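Local coordinates for protein spartin (PDB 4U7I) that serves as a lipophagy receptor and lipid transfer protein in lipid droplet turnover, and through its MIT domain binds the ESCRT-III protein IST1, at residues A[19-24]-A[45-50]; A[12-17]-A[72-77]. All coordinates share one frame; numbering follows the deposited sequence.

Contact 1: residues A[19-24]-A[45-50]; sequences LFVNKG and GHLLRG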
# COMPACT_ATOMS: atom_id res chain seq x y z
N LEU A 19 0.68 -1.42 7.41
CA LEU A 19 -0.04 -1.30 8.67
C LEU A 19 -1.46 -0.75 8.44
O LEU A 19 -2.45 -1.33 8.89
CB LEU A 19 0.75 -0.40 9.63
CG LEU A 19 0.22 -0.24 11.05
CD1 LEU A 19 1.37 0.13 11.98
CD2 LEU A 19 -0.86 0.85 11.13
N PHE A 20 -1.56 0.36 7.71
CA PHE A 20 -2.86 1.00 7.52
C PHE A 20 -3.76 0.28 6.52
O PHE A 20 -4.97 0.18 6.74
CB PHE A 20 -2.67 2.47 7.11
CG PHE A 20 -2.34 3.34 8.26
CD1 PHE A 20 -3.31 3.68 9.18
CD2 PHE A 20 -1.04 3.77 8.48
CE1 PHE A 20 -3.02 4.46 10.26
CE2 PHE A 20 -0.74 4.57 9.57
CZ PHE A 20 -1.73 4.91 10.47
N VAL A 21 -3.18 -0.27 5.46
CA VAL A 21 -4.01 -0.98 4.49
C VAL A 21 -4.54 -2.26 5.13
O VAL A 21 -5.70 -2.64 4.92
CB VAL A 21 -3.25 -1.27 3.20
CG1 VAL A 21 -4.10 -2.12 2.29
CG2 VAL A 21 -2.90 0.05 2.53
N ASN A 22 -3.73 -2.90 5.96
CA ASN A 22 -4.19 -4.08 6.69
C ASN A 22 -5.32 -3.74 7.66
O ASN A 22 -6.31 -4.48 7.75
CB ASN A 22 -3.02 -4.73 7.45
CG ASN A 22 -3.44 -5.96 8.22
OD1 ASN A 22 -3.81 -6.98 7.64
ND2 ASN A 22 -3.37 -5.88 9.55
N LYS A 23 -5.18 -2.63 8.39
CA LYS A 23 -6.26 -2.18 9.27
C LYS A 23 -7.52 -1.91 8.44
O LYS A 23 -8.64 -2.28 8.81
CB LYS A 23 -5.87 -0.93 10.05
CG LYS A 23 -4.84 -1.18 11.13
CD LYS A 23 -4.45 0.12 11.81
CE LYS A 23 -5.63 0.83 12.42
NZ LYS A 23 -6.20 0.05 13.55
N GLY A 24 -7.32 -1.26 7.30
CA GLY A 24 -8.44 -0.97 6.42
C GLY A 24 -9.14 -2.24 5.98
O GLY A 24 -10.36 -2.33 6.03
N GLY A 45 -1.62 7.72 1.51
CA GLY A 45 -0.62 8.75 1.75
C GLY A 45 0.77 8.15 1.84
O GLY A 45 1.72 8.64 1.23
N HIS A 46 0.89 7.08 2.62
CA HIS A 46 2.18 6.41 2.77
C HIS A 46 2.62 5.75 1.48
O HIS A 46 3.81 5.80 1.14
CB HIS A 46 2.12 5.39 3.90
CG HIS A 46 1.78 6.00 5.22
ND1 HIS A 46 2.63 6.87 5.87
CD2 HIS A 46 0.69 5.89 6.01
CE1 HIS A 46 2.07 7.27 7.00
NE2 HIS A 46 0.89 6.69 7.10
N LEU A 47 1.69 5.13 0.75
CA LEU A 47 2.06 4.46 -0.50
C LEU A 47 2.61 5.48 -1.49
O LEU A 47 3.66 5.27 -2.12
CB LEU A 47 0.86 3.73 -1.13
CG LEU A 47 0.34 2.52 -0.34
CD1 LEU A 47 -1.05 2.18 -0.78
CD2 LEU A 47 1.28 1.34 -0.54
N LEU A 48 1.91 6.60 -1.62
CA LEU A 48 2.31 7.63 -2.56
C LEU A 48 3.72 8.13 -2.27
O LEU A 48 4.52 8.32 -3.18
CB LEU A 48 1.34 8.81 -2.53
CG LEU A 48 -0.02 8.62 -3.19
CD1 LEU A 48 -0.91 9.80 -2.82
CD2 LEU A 48 0.10 8.48 -4.71
N ARG A 49 4.03 8.32 -0.99
CA ARG A 49 5.34 8.84 -0.63
C ARG A 49 6.45 7.86 -0.99
O ARG A 49 7.48 8.25 -1.55
CB ARG A 49 5.41 9.16 0.85
CG ARG A 49 6.75 9.75 1.27
CD ARG A 49 6.73 10.21 2.71
NE ARG A 49 6.58 9.08 3.63
CZ ARG A 49 5.43 8.71 4.19
NH1 ARG A 49 4.32 9.38 3.92
NH2 ARG A 49 5.40 7.68 5.02
N GLY A 50 6.25 6.59 -0.65
CA GLY A 50 7.24 5.56 -0.92
C GLY A 50 7.48 5.41 -2.42
O GLY A 50 8.62 5.23 -2.86
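Phe20 and His46 mark the closest backbone approach of helix segments 19-24 and 45-50, with their CA atoms 8.8 Å apart; Val21 CA and Leu47 CA follow at 9.6 Å. The two segments run in roughly opposite directions and meet through their first turns, then draw apart. Side chains therefore bridge the gap, in two pairs. Phe20 and His46 both point toward the other helix, each with CG beside its backbone N and anti to the carbonyl carbon (chi1 -78° and -60°). Their rings lie nearly parallel, the planes 14° apart, but are slid so far that they hardly overlap, with centroids 5.4 Å apart. The CD2-CE2 bond of Phe20 meets the CD2-NE2 bond of His46: Phe20 CE2 lies 3.6 Å from His46 NE2, and Phe20 CD2 is 3.7 Å from His46 CD2. Leu19 CD2 sits over the centre of one Phe20 face. Arg49 NH2 donates an almost straight 3.0 Å bond to His46 ND1, lying in the planes of both groups, which helps fix the turn of the ring. Because ND1 accepts, the ring is probably neutral with its proton on NE2. Deeper in, Val21 CG2 and Leu47 CD1 make a looser apolar touch at 4.3 Å. Val82 of helix 63-90 packs on Val21. This is the antiparallel pairing of the first two helices of the three-helix MIT bundle, and its buried Val21 and Leu47 each also pack on an aromatic side chain of the bound IST1 peptide.

Contact 2: residues A[12-17]-A[72-77]; sequences EAYKKA and QQKMKE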
# COMPACT_ATOMS: atom_id res chain seq x y z
N GLU A 12 10.22 2.88 5.36
CA GLU A 12 9.26 3.35 6.36
C GLU A 12 7.87 3.43 5.75
O GLU A 12 6.89 3.06 6.40
CB GLU A 12 9.65 4.73 6.92
CG GLU A 12 11.00 4.83 7.62
CD GLU A 12 11.40 3.57 8.38
OE1 GLU A 12 10.68 3.20 9.33
OE2 GLU A 12 12.44 2.97 8.03
N ALA A 13 7.79 3.91 4.52
CA ALA A 13 6.51 4.04 3.83
C ALA A 13 5.87 2.69 3.60
O ALA A 13 4.67 2.52 3.74
CB ALA A 13 6.70 4.77 2.49
N TYR A 14 6.70 1.72 3.23
CA TYR A 14 6.28 0.34 2.99
C TYR A 14 5.63 -0.27 4.24
O TYR A 14 4.53 -0.83 4.19
CB TYR A 14 7.50 -0.46 2.55
CG TYR A 14 7.32 -1.91 2.19
CD1 TYR A 14 6.87 -2.30 0.94
CD2 TYR A 14 7.72 -2.90 3.08
CE1 TYR A 14 6.76 -3.65 0.60
CE2 TYR A 14 7.61 -4.24 2.75
CZ TYR A 14 7.14 -4.61 1.52
OH TYR A 14 7.05 -5.96 1.22
N LYS A 15 6.31 -0.11 5.37
CA LYS A 15 5.83 -0.66 6.63
C LYS A 15 4.55 0.02 7.11
O LYS A 15 3.58 -0.65 7.53
CB LYS A 15 6.91 -0.54 7.71
CG LYS A 15 8.15 -1.36 7.43
CD LYS A 15 9.20 -1.16 8.52
CE LYS A 15 10.40 -2.07 8.31
N LYS A 16 4.54 1.35 7.06
CA LYS A 16 3.35 2.10 7.49
C LYS A 16 2.18 1.86 6.55
O LYS A 16 1.04 1.73 7.00
CB LYS A 16 3.64 3.60 7.58
CG LYS A 16 4.35 4.05 8.85
CD LYS A 16 4.66 5.55 8.81
CE LYS A 16 4.58 6.21 10.19
N ALA A 17 2.44 1.82 5.24
CA ALA A 17 1.35 1.58 4.31
C ALA A 17 0.73 0.23 4.60
O ALA A 17 -0.49 0.10 4.59
CB ALA A 17 1.83 1.64 2.86
N GLN A 72 8.74 -0.77 -3.87
CA GLN A 72 7.92 0.19 -4.59
C GLN A 72 7.01 -0.52 -5.58
O GLN A 72 5.88 -0.06 -5.82
CB GLN A 72 8.80 1.20 -5.31
CG GLN A 72 9.52 2.14 -4.36
CD GLN A 72 10.50 3.03 -5.10
OE1 GLN A 72 11.29 2.54 -5.91
NE2 GLN A 72 10.46 4.33 -4.85
N GLN A 73 7.48 -1.62 -6.16
CA GLN A 73 6.64 -2.44 -7.03
C GLN A 73 5.39 -2.87 -6.28
O GLN A 73 4.27 -2.71 -6.77
CB GLN A 73 7.38 -3.69 -7.53
CG GLN A 73 6.50 -4.57 -8.40
CD GLN A 73 7.24 -5.68 -9.11
OE1 GLN A 73 8.48 -5.75 -9.09
NE2 GLN A 73 6.49 -6.55 -9.77
N LYS A 74 5.60 -3.40 -5.08
CA LYS A 74 4.51 -3.89 -4.25
C LYS A 74 3.56 -2.75 -3.90
O LYS A 74 2.34 -2.91 -3.91
CB LYS A 74 5.03 -4.54 -2.97
CG LYS A 74 5.82 -5.82 -3.17
CD LYS A 74 4.97 -6.90 -3.79
CE LYS A 74 5.70 -8.23 -3.78
NZ LYS A 74 4.99 -9.25 -4.59
N MET A 75 4.14 -1.60 -3.57
CA MET A 75 3.34 -0.46 -3.17
C MET A 75 2.49 0.07 -4.32
O MET A 75 1.35 0.47 -4.10
CB MET A 75 4.25 0.63 -2.60
CG MET A 75 4.77 0.28 -1.21
SD MET A 75 5.49 1.66 -0.32
CE MET A 75 7.11 1.69 -1.06
N LYS A 76 3.02 0.05 -5.55
CA LYS A 76 2.23 0.54 -6.67
C LYS A 76 1.02 -0.36 -6.92
O LYS A 76 -0.06 0.12 -7.23
CB LYS A 76 3.08 0.64 -7.95
CG LYS A 76 4.00 1.82 -7.94
CD LYS A 76 4.77 1.93 -9.22
CE LYS A 76 5.81 0.84 -9.32
NZ LYS A 76 6.57 0.98 -10.60
N GLU A 77 1.22 -1.66 -6.77
CA GLU A 77 0.13 -2.61 -6.99
C GLU A 77 -0.96 -2.41 -5.94
O GLU A 77 -2.15 -2.39 -6.24
CB GLU A 77 0.67 -4.04 -6.93
CG GLU A 77 -0.38 -5.11 -7.06
CD GLU A 77 0.23 -6.47 -7.34
OE1 GLU A 77 1.42 -6.50 -7.74
OE2 GLU A 77 -0.47 -7.49 -7.17
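Tyr14 and Met75 stand at the point of nearest backbone approach, CA to CA 6.9 Å, where segments 12-17 and 72-77 run in the same general direction at 39° with their axes 10.4 Å apart. Met75 and Tyr14 carry the contact in nearly equal measure. The extended chi2 of Met75 (-166°) carries its sulfur across to the facing backbone, Met75 SD lying 3.7 Å from Tyr14 CA, and the bend at chi3 only turns CE aside. Met75 SD is also 4.4 Å from Ala13 CB. Tyr14 has CG anti to the backbone N (chi1 -178°), and its ring is met at the edge, near its plane, by two residues in succession: Met75 CG at 4.0 Å from Tyr14 CD1, then Lys74 CB at 4.1 Å from Tyr14 CE1. Lys74 runs alongside the tyrosine in the same direction; a bend at chi2 helps lead its end away from segment 12-17, toward the bound peptide, where an acidic side chain of that other chain pairs with NZ in a salt bridge. The peptide also stacks an aromatic ring on Tyr14, so these two residues help form the groove between helices 5-29 and 63-90 in which IST1 is held. On the inner side, helix 33-51 closes the contact: Leu47 packs on both Ala17 and Met75, while Ile10 of helix 5-29 adds to the cover of Met75.

Both contacts draw on helix 5-29, contact 2 using the turns before those of contact 1, and their centres lie about 7 Å apart near the middle of the chain. Contact 1 ties it to the antiparallel helix 33-51, contact 2 to helix 63-90, which runs roughly alongside it. Each has a buried apolar part and a partly exposed aromatic one, but contact 1 adds a polar, arginine-held imidazole, whereas contact 2 is made by a thioether, aliphatic carbon and the edge of a tyrosine ring and buries more surface. They interlock directly: Gly50 CA packs 3.5 Å from Ala13 CB, and Gly50 O probably accepts a hydrogen bond from Gln72 NE2. The bound peptide touches both.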